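Local coordinates for protein uracil-DNA glycosylase (Epstein-Barr virus, PDB 6LYJ) that belongs to the uracil-DNA glycosylase superfamily and folds as an alpha/beta protein around a central four-stranded parallel sheet with helices packed against it, at residues A[85-90]-A[186-191]; A[81-86]-A[144-149]; A[115-120]-A[214-219]; A[148-153]-A[169-174]; A[99-104]-A[136-141]. All coordinates share one frame; numbering follows the deposited sequence.

Contact 1 (A[85-90]-A[186-191]); sequences VVILGQ and VFMLWG
Val86 and Phe187 sit beside each other in a parallel beta pairing formed by the two inner strands, 85-89 and 186-190, of the four-stranded sheet; the strand axes diverge by 16°. Both backbone polar atoms of Val86 are used here. Its N donates to Val186 O at 2.7 Å, and its O accepts from Met188 N at 2.8 Å, the latter bond almost straight at 172°. Beyond this point the strands separate, and the CA atoms of Leu88 and Leu189 are already 6.1 Å apart. One water molecule bridges the widening gap: it donates to Leu88 O (2.7 Å) and to Met188 O (2.8 Å) and accepts from Trp190 N (2.8 Å), linking three polar atoms that do not bond directly across the gap. The alternate peptides, those of Val85 and Ile87, pair with Gly144 and strand 145-149.

Side chains follow the alternation. Val85, Ile87 and Met188 share one face with the thioether lying alongside Ile87, whereas Val86 and Phe187 share the other. The indole NE1 of Trp190 is satisfied by His235. The bridging water lies over one face of that indole, offset toward the rim. Ile87 CG2, held anti to its own N, meets Trp190 CZ3 at 3.5 Å.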
# COMPACT_ATOMS: atom_id res chain seq x y z
N VAL A 85 -14.45 9.97 -1.59
CA VAL A 85 -13.90 8.63 -1.49
C VAL A 85 -12.59 8.72 -0.72
O VAL A 85 -11.76 9.59 -1.00
CB VAL A 85 -13.68 7.97 -2.86
CG1 VAL A 85 -13.12 6.56 -2.70
CG2 VAL A 85 -14.97 7.93 -3.66
N VAL A 86 -12.40 7.83 0.25
CA VAL A 86 -11.16 7.71 1.01
C VAL A 86 -10.57 6.34 0.72
O VAL A 86 -11.25 5.32 0.89
CB VAL A 86 -11.38 7.91 2.52
CG1 VAL A 86 -10.06 7.73 3.26
CG2 VAL A 86 -11.95 9.29 2.79
N ILE A 87 -9.33 6.32 0.25
CA ILE A 87 -8.57 5.10 0.01
C ILE A 87 -7.38 5.11 0.94
O ILE A 87 -6.59 6.07 0.93
CB ILE A 87 -8.13 4.99 -1.46
CG1 ILE A 87 -9.34 4.99 -2.39
CG2 ILE A 87 -7.29 3.74 -1.67
CD1 ILE A 87 -8.99 5.07 -3.86
N LEU A 88 -7.23 4.06 1.75
CA LEU A 88 -6.17 3.98 2.75
C LEU A 88 -5.00 3.14 2.25
O LEU A 88 -5.19 2.01 1.80
CB LEU A 88 -6.69 3.38 4.06
CG LEU A 88 -7.75 4.18 4.82
CD1 LEU A 88 -7.86 3.65 6.24
CD2 LEU A 88 -7.40 5.66 4.82
N GLY A 89 -3.80 3.69 2.38
CA GLY A 89 -2.57 2.95 2.25
C GLY A 89 -1.91 2.77 3.61
O GLY A 89 -2.43 3.19 4.64
N GLN A 90 -0.74 2.14 3.59
CA GLN A 90 0.01 1.93 4.82
C GLN A 90 1.07 3.02 4.98
O GLN A 90 0.77 4.10 5.51
CB GLN A 90 0.66 0.53 4.84
CG GLN A 90 -0.36 -0.61 4.91
CD GLN A 90 0.27 -1.99 4.80
OE1 GLN A 90 1.47 -2.17 5.00
NE2 GLN A 90 -0.56 -2.98 4.47
N VAL A 186 -17.38 7.44 0.73
CA VAL A 186 -16.99 6.05 0.52
C VAL A 186 -15.59 5.84 1.10
O VAL A 186 -14.70 6.69 0.93
CB VAL A 186 -17.01 5.68 -0.97
CG1 VAL A 186 -16.61 4.22 -1.17
CG2 VAL A 186 -18.39 5.95 -1.58
N PHE A 187 -15.41 4.72 1.80
CA PHE A 187 -14.12 4.33 2.38
C PHE A 187 -13.74 2.96 1.83
O PHE A 187 -14.49 2.00 2.00
CB PHE A 187 -14.17 4.30 3.91
CG PHE A 187 -14.43 5.64 4.54
CD1 PHE A 187 -15.70 6.19 4.56
CD2 PHE A 187 -13.39 6.35 5.12
CE1 PHE A 187 -15.93 7.43 5.14
CE2 PHE A 187 -13.61 7.59 5.70
CZ PHE A 187 -14.88 8.12 5.71
N MET A 188 -12.59 2.88 1.17
CA MET A 188 -12.11 1.63 0.57
C MET A 188 -10.94 1.12 1.41
O MET A 188 -9.86 1.72 1.42
CB MET A 188 -11.68 1.84 -0.88
CG MET A 188 -12.78 2.38 -1.80
SD MET A 188 -12.18 2.56 -3.50
CE MET A 188 -13.64 3.17 -4.35
N LEU A 189 -11.16 -0.00 2.10
CA LEU A 189 -10.19 -0.60 3.01
C LEU A 189 -9.74 -1.94 2.44
O LEU A 189 -10.50 -2.91 2.46
CB LEU A 189 -10.80 -0.76 4.40
CG LEU A 189 -11.53 0.48 4.94
CD1 LEU A 189 -12.12 0.25 6.32
CD2 LEU A 189 -10.58 1.66 4.96
N TRP A 190 -8.50 -1.99 1.94
CA TRP A 190 -7.96 -3.17 1.28
C TRP A 190 -6.91 -3.83 2.16
O TRP A 190 -5.89 -3.21 2.48
CB TRP A 190 -7.35 -2.80 -0.07
CG TRP A 190 -8.29 -2.09 -0.99
CD1 TRP A 190 -9.63 -2.31 -1.12
CD2 TRP A 190 -7.96 -1.04 -1.91
NE1 TRP A 190 -10.15 -1.46 -2.07
CE2 TRP A 190 -9.15 -0.67 -2.57
CE3 TRP A 190 -6.78 -0.37 -2.24
CZ2 TRP A 190 -9.20 0.33 -3.54
CZ3 TRP A 190 -6.82 0.63 -3.20
CH2 TRP A 190 -8.02 0.96 -3.84
N GLY A 191 -7.14 -5.09 2.53
CA GLY A 191 -6.21 -5.81 3.38
C GLY A 191 -6.50 -5.64 4.86
O GLY A 191 -7.37 -4.87 5.28
O HOH W 1 -7.39 0.51 1.44

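Contact 2 (A[81-86]-A[144-149]); sequences SDIKVV and GVLLLN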
# COMPACT_ATOMS: atom_id res chain seq x y z
N SER A 81 -14.19 19.37 2.65
CA SER A 81 -15.64 19.20 2.63
C SER A 81 -16.13 18.52 1.35
O SER A 81 -17.25 18.02 1.33
CB SER A 81 -16.33 20.56 2.77
OG SER A 81 -16.17 21.08 4.08
N ASP A 82 -15.31 18.51 0.30
CA ASP A 82 -15.68 17.92 -0.98
C ASP A 82 -15.18 16.48 -1.14
O ASP A 82 -15.33 15.90 -2.22
CB ASP A 82 -15.15 18.78 -2.13
CG ASP A 82 -15.78 20.16 -2.15
OD1 ASP A 82 -16.94 20.29 -1.71
OD2 ASP A 82 -15.11 21.11 -2.61
N ILE A 83 -14.58 15.90 -0.10
CA ILE A 83 -14.08 14.53 -0.19
C ILE A 83 -15.26 13.57 -0.33
O ILE A 83 -16.25 13.67 0.41
CB ILE A 83 -13.21 14.19 1.03
CG1 ILE A 83 -11.90 15.00 0.96
CG2 ILE A 83 -12.95 12.69 1.10
CD1 ILE A 83 -11.10 14.97 2.23
N LYS A 84 -15.16 12.66 -1.30
CA LYS A 84 -16.20 11.68 -1.59
C LYS A 84 -15.74 10.24 -1.44
O LYS A 84 -16.58 9.36 -1.22
CB LYS A 84 -16.73 11.86 -3.02
CG LYS A 84 -17.40 13.19 -3.30
CD LYS A 84 -17.59 13.40 -4.79
CE LYS A 84 -18.25 14.74 -5.09
NZ LYS A 84 -18.43 14.97 -6.55
N VAL A 85 -14.45 9.97 -1.59
CA VAL A 85 -13.90 8.63 -1.49
C VAL A 85 -12.59 8.72 -0.72
O VAL A 85 -11.76 9.59 -1.00
CB VAL A 85 -13.68 7.97 -2.86
CG1 VAL A 85 -13.12 6.56 -2.70
CG2 VAL A 85 -14.97 7.93 -3.66
N VAL A 86 -12.40 7.83 0.25
CA VAL A 86 -11.16 7.71 1.01
C VAL A 86 -10.57 6.34 0.72
O VAL A 86 -11.25 5.32 0.89
CB VAL A 86 -11.38 7.91 2.52
CG1 VAL A 86 -10.06 7.73 3.26
CG2 VAL A 86 -11.95 9.29 2.79
N GLY A 144 -11.83 14.73 -5.42
CA GLY A 144 -12.29 14.38 -4.09
C GLY A 144 -11.99 12.97 -3.63
O GLY A 144 -12.64 12.49 -2.69
N VAL A 145 -11.04 12.28 -4.25
CA VAL A 145 -10.56 11.00 -3.72
C VAL A 145 -9.37 11.29 -2.82
O VAL A 145 -8.34 11.79 -3.28
CB VAL A 145 -10.18 10.03 -4.85
CG1 VAL A 145 -9.66 8.73 -4.27
CG2 VAL A 145 -11.38 9.77 -5.76
N LEU A 146 -9.51 10.99 -1.53
CA LEU A 146 -8.43 11.20 -0.57
C LEU A 146 -7.58 9.93 -0.51
O LEU A 146 -8.07 8.87 -0.09
CB LEU A 146 -8.98 11.56 0.81
CG LEU A 146 -7.94 12.13 1.77
CD1 LEU A 146 -7.56 13.54 1.34
CD2 LEU A 146 -8.42 12.13 3.22
N LEU A 147 -6.33 10.05 -0.92
CA LEU A 147 -5.39 8.93 -0.98
C LEU A 147 -4.48 9.03 0.24
O LEU A 147 -3.40 9.61 0.19
CB LEU A 147 -4.60 8.97 -2.29
CG LEU A 147 -5.46 8.82 -3.55
CD1 LEU A 147 -4.76 9.42 -4.76
CD2 LEU A 147 -5.78 7.35 -3.79
N LEU A 148 -4.94 8.45 1.35
CA LEU A 148 -4.37 8.68 2.67
C LEU A 148 -3.58 7.46 3.13
O LEU A 148 -4.17 6.41 3.41
CB LEU A 148 -5.47 9.02 3.67
CG LEU A 148 -5.00 9.22 5.11
CD1 LEU A 148 -4.02 10.38 5.19
CD2 LEU A 148 -6.20 9.45 6.03
N ASN A 149 -2.26 7.60 3.21
CA ASN A 149 -1.42 6.64 3.91
C ASN A 149 -1.56 6.85 5.41
O ASN A 149 -1.51 7.99 5.89
CB ASN A 149 0.05 6.81 3.50
CG ASN A 149 0.38 6.14 2.19
OD1 ASN A 149 -0.21 5.12 1.84
ND2 ASN A 149 1.33 6.71 1.46
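A Schellman motif ending helix 138-142 leads straight into a parallel beta pairing, and Gly144, its C-prime residue, is where the turn meets Lys84 and Val85. The evidence for the motif is the positive phi of Gly144 (94°) together with the bonds from Val145 N to Trp140 O and from Gly144 N to Ala141 O. Strand 145-149, outermost in the sheet within this chain, then runs alongside strand 85-89.

Gly144 O is gripped by two consecutive peptide N-H groups. Lys84 N, at 2.9 Å from Gly144 O, lies in the carbonyl plane on a lone pair, while Val85 N, at 3.3 Å from the same oxygen, is tilted 25° from that plane. The next link reverses direction: Leu146 N donates to Val85 O at 2.7 Å, and Val145 CA adds a CH...O contact to that oxygen at 3.3 Å.

On the face carrying Leu146, whose CG is anti to its backbone N (chi1 -165°), both branches are brought to Ile83: the CD1 methyl of Ile83 comes 3.9 Å from Leu146 CD1 and 4.0 Å from Leu146 CD2. Leu146 CB separately lies beside Ile83 CG2. Leu178 of helix 167-181 covers this cluster. On the other face, Val145 CG2 reaches Val85 CB at 4.1 Å. The ammonium group of Lys84 leads away, to Gly249 O.

Chemically, the paired donors tie the approach to strand 85-89 to a single carbonyl just past a helix C-terminus, so that one oxygen serves two successive N-H groups.

Contact 3 (A[115-120]-A[214-219]); sequences LRNIYA and PSPLAQ
Asn117, on helix 113-125, points its side chain at the backbone of Pro214, the second residue of the His-Pro-Ser-Pro sequence that marks the leucine loop of this family. CG of Asn117 lies anti to its own carbonyl carbon, which directs the carboxamide off the helix and over the loop. Asn117 ND2 donates to Pro214 O at 2.7 Å with an N-H...O angle of 162°. The oxygen lies in the plane of the amide, only 1° out of it, which favours one rotation of that group. Asn117 CB also presses close to Pro214 O, at 3.1 Å.

Beyond that carbonyl the same nitrogen passes Pro216, whose ring CD is 3.8 Å from Asn117 ND2; the proline nitrogen has no hydrogen to share with it. The side chain of Gln219 crosses Asn117 obliquely, the two amide planes 39° apart. One helix position on, Ile118 and Pro214 lie side by side and point the same way, with Ile118 CG1 4.0 Å from Pro214 CB. Trp190 and Phe230 extend this apolar patch, each touching both residues.

Within the loop, Ser215 OG accepts from Leu217 N at 3.2 Å, an ST turn. Pro216 O is hydrogen-bonded to a polar side chain of a second protein chain, which also packs on Ser215 and Leu217.

The chemistry implies an irregular segment held from the side: an in-plane amide-to-carbonyl bond fixes the first proline peptide against the helix, and proline-to-isoleucine packing supplements it with apolar contact.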
# COMPACT_ATOMS: atom_id res chain seq x y z
N LEU A 115 -0.64 -0.94 -7.65
CA LEU A 115 -1.35 0.02 -8.48
C LEU A 115 -1.73 -0.60 -9.82
O LEU A 115 -2.80 -0.30 -10.36
CB LEU A 115 -0.50 1.28 -8.67
CG LEU A 115 -1.16 2.44 -9.41
CD1 LEU A 115 -2.55 2.73 -8.85
CD2 LEU A 115 -0.29 3.68 -9.32
N ARG A 116 -0.86 -1.45 -10.37
CA ARG A 116 -1.22 -2.22 -11.56
C ARG A 116 -2.48 -3.05 -11.32
O ARG A 116 -3.36 -3.12 -12.18
CB ARG A 116 -0.06 -3.11 -11.99
CG ARG A 116 1.06 -2.38 -12.69
CD ARG A 116 1.98 -3.36 -13.41
NE ARG A 116 3.16 -2.69 -13.96
CZ ARG A 116 3.15 -1.96 -15.07
NH1 ARG A 116 2.02 -1.81 -15.76
NH2 ARG A 116 4.27 -1.38 -15.49
N ASN A 117 -2.57 -3.71 -10.16
CA ASN A 117 -3.75 -4.53 -9.90
C ASN A 117 -4.99 -3.68 -9.65
O ASN A 117 -6.11 -4.09 -10.00
CB ASN A 117 -3.49 -5.48 -8.73
CG ASN A 117 -2.59 -6.64 -9.12
OD1 ASN A 117 -2.42 -6.92 -10.31
ND2 ASN A 117 -2.03 -7.32 -8.13
N ILE A 118 -4.82 -2.50 -9.06
CA ILE A 118 -5.91 -1.54 -8.97
C ILE A 118 -6.41 -1.20 -10.37
O ILE A 118 -7.62 -1.20 -10.64
CB ILE A 118 -5.47 -0.28 -8.21
CG1 ILE A 118 -5.23 -0.60 -6.73
CG2 ILE A 118 -6.50 0.84 -8.35
CD1 ILE A 118 -4.47 0.47 -5.98
N TYR A 119 -5.48 -0.87 -11.27
CA TYR A 119 -5.83 -0.61 -12.67
C TYR A 119 -6.57 -1.80 -13.28
O TYR A 119 -7.50 -1.62 -14.07
CB TYR A 119 -4.58 -0.30 -13.48
CG TYR A 119 -3.92 1.03 -13.19
CD1 TYR A 119 -4.57 2.00 -12.43
CD2 TYR A 119 -2.66 1.32 -13.70
CE1 TYR A 119 -3.96 3.21 -12.16
CE2 TYR A 119 -2.06 2.54 -13.45
CZ TYR A 119 -2.70 3.48 -12.68
OH TYR A 119 -2.10 4.68 -12.44
N ALA A 120 -6.13 -3.02 -12.96
CA ALA A 120 -6.76 -4.21 -13.53
C ALA A 120 -8.21 -4.33 -13.07
O ALA A 120 -9.09 -4.69 -13.86
CB ALA A 120 -5.97 -5.46 -13.13
N PRO A 214 -4.78 -5.34 -2.89
CA PRO A 214 -4.50 -5.49 -4.32
C PRO A 214 -3.12 -6.04 -4.64
O PRO A 214 -2.83 -6.28 -5.81
CB PRO A 214 -4.66 -4.07 -4.86
CG PRO A 214 -4.31 -3.20 -3.68
CD PRO A 214 -4.92 -3.92 -2.51
N SER A 215 -2.26 -6.23 -3.64
CA SER A 215 -0.91 -6.72 -3.88
C SER A 215 -0.95 -8.01 -4.70
O SER A 215 -1.81 -8.87 -4.45
CB SER A 215 -0.18 -6.96 -2.56
OG SER A 215 1.09 -7.54 -2.77
N PRO A 216 -0.03 -8.20 -5.64
CA PRO A 216 0.06 -9.50 -6.33
C PRO A 216 0.33 -10.65 -5.38
O PRO A 216 -0.01 -11.80 -5.71
CB PRO A 216 1.22 -9.30 -7.31
CG PRO A 216 2.06 -8.25 -6.68
CD PRO A 216 1.09 -7.31 -6.00
N LEU A 217 0.93 -10.39 -4.22
CA LEU A 217 1.14 -11.44 -3.23
C LEU A 217 -0.17 -12.02 -2.72
O LEU A 217 -0.24 -13.21 -2.39
CB LEU A 217 1.96 -10.89 -2.06
CG LEU A 217 3.35 -10.34 -2.37
CD1 LEU A 217 3.98 -9.77 -1.12
CD2 LEU A 217 4.24 -11.42 -2.96
N ALA A 218 -1.21 -11.20 -2.62
CA ALA A 218 -2.52 -11.63 -2.15
C ALA A 218 -3.47 -11.99 -3.28
O ALA A 218 -4.65 -12.27 -3.02
CB ALA A 218 -3.15 -10.55 -1.26
N GLN A 219 -3.01 -11.97 -4.53
CA GLN A 219 -3.91 -12.09 -5.67
C GLN A 219 -4.45 -13.51 -5.81
O GLN A 219 -5.65 -13.75 -5.70
CB GLN A 219 -3.21 -11.65 -6.95
CG GLN A 219 -4.03 -11.90 -8.21
CD GLN A 219 -3.72 -10.91 -9.32
OE1 GLN A 219 -3.87 -9.70 -9.15
NE2 GLN A 219 -3.29 -11.42 -10.47

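Contact 4 (A[148-153]-A[169-174]); sequences LNTILT and WFTDHV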
# COMPACT_ATOMS: atom_id res chain seq x y z
N LEU A 148 -4.94 8.45 1.35
CA LEU A 148 -4.37 8.68 2.67
C LEU A 148 -3.58 7.46 3.13
O LEU A 148 -4.17 6.41 3.41
CB LEU A 148 -5.47 9.02 3.67
CG LEU A 148 -5.00 9.22 5.11
CD1 LEU A 148 -4.02 10.38 5.19
CD2 LEU A 148 -6.20 9.45 6.03
N ASN A 149 -2.26 7.60 3.21
CA ASN A 149 -1.42 6.64 3.91
C ASN A 149 -1.56 6.85 5.41
O ASN A 149 -1.51 7.99 5.89
CB ASN A 149 0.05 6.81 3.50
CG ASN A 149 0.38 6.14 2.19
OD1 ASN A 149 -0.21 5.12 1.84
ND2 ASN A 149 1.33 6.71 1.46
N THR A 150 -1.74 5.76 6.16
CA THR A 150 -1.88 5.90 7.61
C THR A 150 -0.57 6.36 8.25
O THR A 150 -0.60 7.01 9.30
CB THR A 150 -2.34 4.57 8.23
OG1 THR A 150 -1.54 3.50 7.74
CG2 THR A 150 -3.80 4.29 7.90
N ILE A 151 0.56 6.03 7.65
CA ILE A 151 1.88 6.51 8.06
C ILE A 151 2.40 7.42 6.97
O ILE A 151 2.43 7.04 5.79
CB ILE A 151 2.85 5.35 8.33
CG1 ILE A 151 2.25 4.32 9.29
CG2 ILE A 151 4.18 5.87 8.87
CD1 ILE A 151 1.81 4.91 10.62
N LEU A 152 2.81 8.64 7.34
CA LEU A 152 3.05 9.67 6.33
C LEU A 152 4.51 9.82 5.95
O LEU A 152 4.80 10.52 4.96
CB LEU A 152 2.49 11.02 6.81
CG LEU A 152 0.97 11.09 6.93
CD1 LEU A 152 0.50 12.45 7.43
CD2 LEU A 152 0.30 10.74 5.61
N THR A 153 5.44 9.21 6.68
CA THR A 153 6.85 9.26 6.32
C THR A 153 7.46 7.86 6.45
O THR A 153 6.87 6.96 7.05
CB THR A 153 7.62 10.27 7.19
OG1 THR A 153 7.41 9.98 8.57
CG2 THR A 153 7.16 11.70 6.89
N TRP A 169 -1.70 7.90 15.18
CA TRP A 169 -2.66 8.70 15.94
C TRP A 169 -3.28 9.79 15.08
O TRP A 169 -4.51 9.98 15.07
CB TRP A 169 -1.97 9.31 17.16
CG TRP A 169 -2.66 10.52 17.69
CD1 TRP A 169 -3.73 10.56 18.53
CD2 TRP A 169 -2.35 11.88 17.37
NE1 TRP A 169 -4.10 11.86 18.77
CE2 TRP A 169 -3.27 12.69 18.07
CE3 TRP A 169 -1.39 12.50 16.57
CZ2 TRP A 169 -3.25 14.08 17.99
CZ3 TRP A 169 -1.37 13.88 16.49
CH2 TRP A 169 -2.30 14.66 17.20
N PHE A 170 -2.45 10.49 14.29
CA PHE A 170 -2.95 11.61 13.50
C PHE A 170 -3.89 11.12 12.40
O PHE A 170 -4.98 11.68 12.22
CB PHE A 170 -1.79 12.40 12.91
CG PHE A 170 -2.22 13.46 11.93
CD1 PHE A 170 -2.99 14.53 12.35
CD2 PHE A 170 -1.85 13.39 10.59
CE1 PHE A 170 -3.41 15.51 11.45
CE2 PHE A 170 -2.26 14.37 9.69
CZ PHE A 170 -3.03 15.43 10.12
N THR A 171 -3.48 10.10 11.64
CA THR A 171 -4.32 9.65 10.54
C THR A 171 -5.58 8.94 11.04
O THR A 171 -6.63 9.04 10.39
CB THR A 171 -3.52 8.75 9.58
OG1 THR A 171 -2.90 7.67 10.30
CG2 THR A 171 -2.45 9.57 8.86
N ASP A 172 -5.51 8.23 12.17
CA ASP A 172 -6.72 7.74 12.82
C ASP A 172 -7.69 8.88 13.10
O ASP A 172 -8.89 8.78 12.83
CB ASP A 172 -6.38 7.02 14.13
CG ASP A 172 -5.94 5.58 13.92
OD1 ASP A 172 -5.91 5.10 12.77
OD2 ASP A 172 -5.62 4.93 14.93
N HIS A 173 -7.18 9.97 13.67
CA HIS A 173 -8.05 11.10 13.99
C HIS A 173 -8.64 11.70 12.71
O HIS A 173 -9.82 12.06 12.68
CB HIS A 173 -7.27 12.15 14.79
CG HIS A 173 -8.10 13.31 15.24
ND1 HIS A 173 -9.05 13.22 16.24
CD2 HIS A 173 -8.11 14.61 14.84
CE1 HIS A 173 -9.61 14.40 16.43
NE2 HIS A 173 -9.05 15.26 15.59
N VAL A 174 -7.82 11.81 11.66
CA VAL A 174 -8.31 12.31 10.37
C VAL A 174 -9.45 11.44 9.85
O VAL A 174 -10.47 11.95 9.38
CB VAL A 174 -7.16 12.38 9.35
CG1 VAL A 174 -7.71 12.59 7.95
CG2 VAL A 174 -6.19 13.50 9.72
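Thr171 of helix 167-181 meets Thr150, just past the end of strand 145-149, through a short hydroxyl-to-carbonyl bond: Thr171 OG1 donates to Thr150 O at 2.6 Å. The hydroxyl lies in the carbonyl plane, on a lone pair, with a C=O...O angle of 119°. With Thr171 chi1 at 54°, OG1 sits between its own backbone N and carbonyl carbon, close enough to the preceding turn to pair with Trp167 O as well; the two carbonyls would have to share its single proton. The methyl is aimed across the interface, with Thr171 CG2 3.5 Å from Asn149 O and 4.1 Å from Leu148 CD1.

Leu148, its CG anti to the backbone N, spreads its two branches over one helical turn: CD1 takes Thr171 and CD2 reaches Val174 CG1 at 4.0 Å. At the Phe170 ring, Leu152 CD1 approaches the edge near the plane, 4.0 Å from Phe170 CD2, while Val174 CG2 lies over one face.

Helices 32-38 and 42-59 close over the Phe170 side through Leu38 and Leu48, and Trp34 touches Val174. Behind, Leu148 pairs with strand 85-89, and Thr150 OG1 bonds to Gly89 O and Gln90 O.

Contact 5 (A[99-104]-A[136-141]); sequences NGLAFS and CLDAWA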
# COMPACT_ATOMS: atom_id res chain seq x y z
N ASN A 99 5.03 10.25 -3.64
CA ASN A 99 4.67 11.62 -3.97
C ASN A 99 3.65 12.20 -2.98
O ASN A 99 2.95 13.16 -3.32
CB ASN A 99 4.13 11.71 -5.40
CG ASN A 99 2.86 10.87 -5.62
OD1 ASN A 99 2.29 10.33 -4.67
ND2 ASN A 99 2.43 10.77 -6.87
N GLY A 100 3.55 11.64 -1.78
CA GLY A 100 2.65 12.18 -0.79
C GLY A 100 1.22 11.70 -0.92
O GLY A 100 0.37 12.15 -0.13
N LEU A 101 0.92 10.85 -1.89
CA LEU A 101 -0.37 10.20 -2.06
C LEU A 101 -0.20 8.70 -1.84
O LEU A 101 0.84 8.12 -2.14
CB LEU A 101 -0.93 10.43 -3.47
CG LEU A 101 -0.95 11.85 -4.06
CD1 LEU A 101 -1.41 11.82 -5.51
CD2 LEU A 101 -1.83 12.76 -3.25
N ALA A 102 -1.25 8.07 -1.30
CA ALA A 102 -1.26 6.62 -1.22
C ALA A 102 -1.24 6.01 -2.63
O ALA A 102 -1.88 6.53 -3.55
CB ALA A 102 -2.49 6.13 -0.47
N PHE A 103 -0.45 4.94 -2.78
CA PHE A 103 -0.40 4.10 -3.98
C PHE A 103 0.19 4.79 -5.21
O PHE A 103 0.84 4.13 -6.04
CB PHE A 103 -1.79 3.55 -4.31
CG PHE A 103 -2.30 2.59 -3.28
CD1 PHE A 103 -1.72 1.34 -3.14
CD2 PHE A 103 -3.34 2.94 -2.43
CE1 PHE A 103 -2.18 0.45 -2.18
CE2 PHE A 103 -3.81 2.06 -1.47
CZ PHE A 103 -3.22 0.81 -1.34
N SER A 104 -0.01 6.09 -5.35
CA SER A 104 0.44 6.81 -6.52
C SER A 104 1.96 6.95 -6.54
O SER A 104 2.62 6.96 -5.49
CB SER A 104 -0.21 8.20 -6.56
OG SER A 104 0.18 8.92 -7.71
N CYS A 136 0.23 8.23 -11.79
CA CYS A 136 -0.20 9.52 -11.27
C CYS A 136 -1.70 9.52 -11.01
O CYS A 136 -2.49 9.40 -11.94
CB CYS A 136 0.16 10.64 -12.24
SG CYS A 136 1.92 10.84 -12.53
N LEU A 137 -2.08 9.65 -9.74
CA LEU A 137 -3.48 9.65 -9.34
C LEU A 137 -4.00 11.05 -9.04
O LEU A 137 -5.03 11.20 -8.38
CB LEU A 137 -3.69 8.73 -8.14
CG LEU A 137 -3.26 7.27 -8.36
CD1 LEU A 137 -3.42 6.43 -7.10
CD2 LEU A 137 -4.04 6.67 -9.53
N ASP A 138 -3.30 12.09 -9.53
CA ASP A 138 -3.66 13.46 -9.20
C ASP A 138 -5.11 13.78 -9.57
O ASP A 138 -5.80 14.48 -8.83
CB ASP A 138 -2.72 14.45 -9.90
CG ASP A 138 -1.27 14.27 -9.51
OD1 ASP A 138 -0.94 13.23 -8.90
OD2 ASP A 138 -0.47 15.19 -9.76
N ALA A 139 -5.58 13.29 -10.72
CA ALA A 139 -6.94 13.61 -11.17
C ALA A 139 -7.99 13.03 -10.22
O ALA A 139 -9.02 13.67 -9.94
CB ALA A 139 -7.15 13.11 -12.59
N TRP A 140 -7.73 11.83 -9.68
CA TRP A 140 -8.60 11.30 -8.63
C TRP A 140 -8.62 12.23 -7.43
O TRP A 140 -9.70 12.58 -6.92
CB TRP A 140 -8.12 9.93 -8.17
CG TRP A 140 -8.16 8.83 -9.17
CD1 TRP A 140 -8.50 8.92 -10.48
CD2 TRP A 140 -7.86 7.45 -8.92
NE1 TRP A 140 -8.42 7.68 -11.07
CE2 TRP A 140 -8.03 6.76 -10.13
CE3 TRP A 140 -7.47 6.73 -7.78
CZ2 TRP A 140 -7.81 5.39 -10.24
CZ3 TRP A 140 -7.25 5.37 -7.89
CH2 TRP A 140 -7.43 4.71 -9.12
N ALA A 141 -7.44 12.65 -6.96
CA ALA A 141 -7.38 13.50 -5.78
C ALA A 141 -8.12 14.81 -6.03
O ALA A 141 -8.85 15.30 -5.15
CB ALA A 141 -5.93 13.76 -5.39
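Ser104 and Leu137 meet where a loop with an Asx turn packs on the start of helix 138-142, Leu137 being at the N-cap position. In the first shell, Leu137 N donates to Ser104 OG at 3.1 Å with an N-H...O angle of 152°. That hydroxyl lies anti to the backbone N (chi1 -179°), extended toward the helix start, and the CH2 behind it is used as well: Ser104 CB rests 3.7 Å from both CG and CD1 of Leu137. Nearby, Leu101 crosses Asp138 at about a right angle, its CD1 3.7 Å from Asp138 OD1.

The second shell positions the hydroxyl. Asn99 ND2 donates to Ser104 OG at 3.0 Å, nearly straight at 169° and close to the Asn99 amide plane. A further partner of the same oxygen is Gly135 O; two N-H groups arriving as donors are consistent with the serine proton going to that carbonyl. Asn99 is itself held at the other end of its amide, because its OD1 accepts from Leu101 N at 3.1 Å, which makes the Asx turn.

Farther out, Ala102 bonds through its backbone to Leu147, tying the loop to strand 145-149, and Tyr119 of helix 113-125 touches Leu137. The second branch of Leu137 packs within its own segment: CD2 sits 3.7 Å above one face of the Trp140 indole, offset toward the rim.

How the contacts relate
All five contacts are buried. Contacts 1 and 2 share strand 85-89 and rely on peptide bonds and alternating apolar faces, though contact 1 recruits a water and contact 2 starts from the turn that ends a helix. Contact 4 continues from strand 145-149 onto a helix; contact 5 ties a loop to that strand through Ala102 N and Leu147 O. In contacts 3, 4 and 5 a side-chain amide or hydroxyl makes the polar link. The centre of contact 3 lies about 15 Å from the chain centre, the others about 6 to 9 Å, and there the second protein chain packs most extensively; it also reaches Gln90 of contact 1. Phe103 joins contacts 1, 3 and 5.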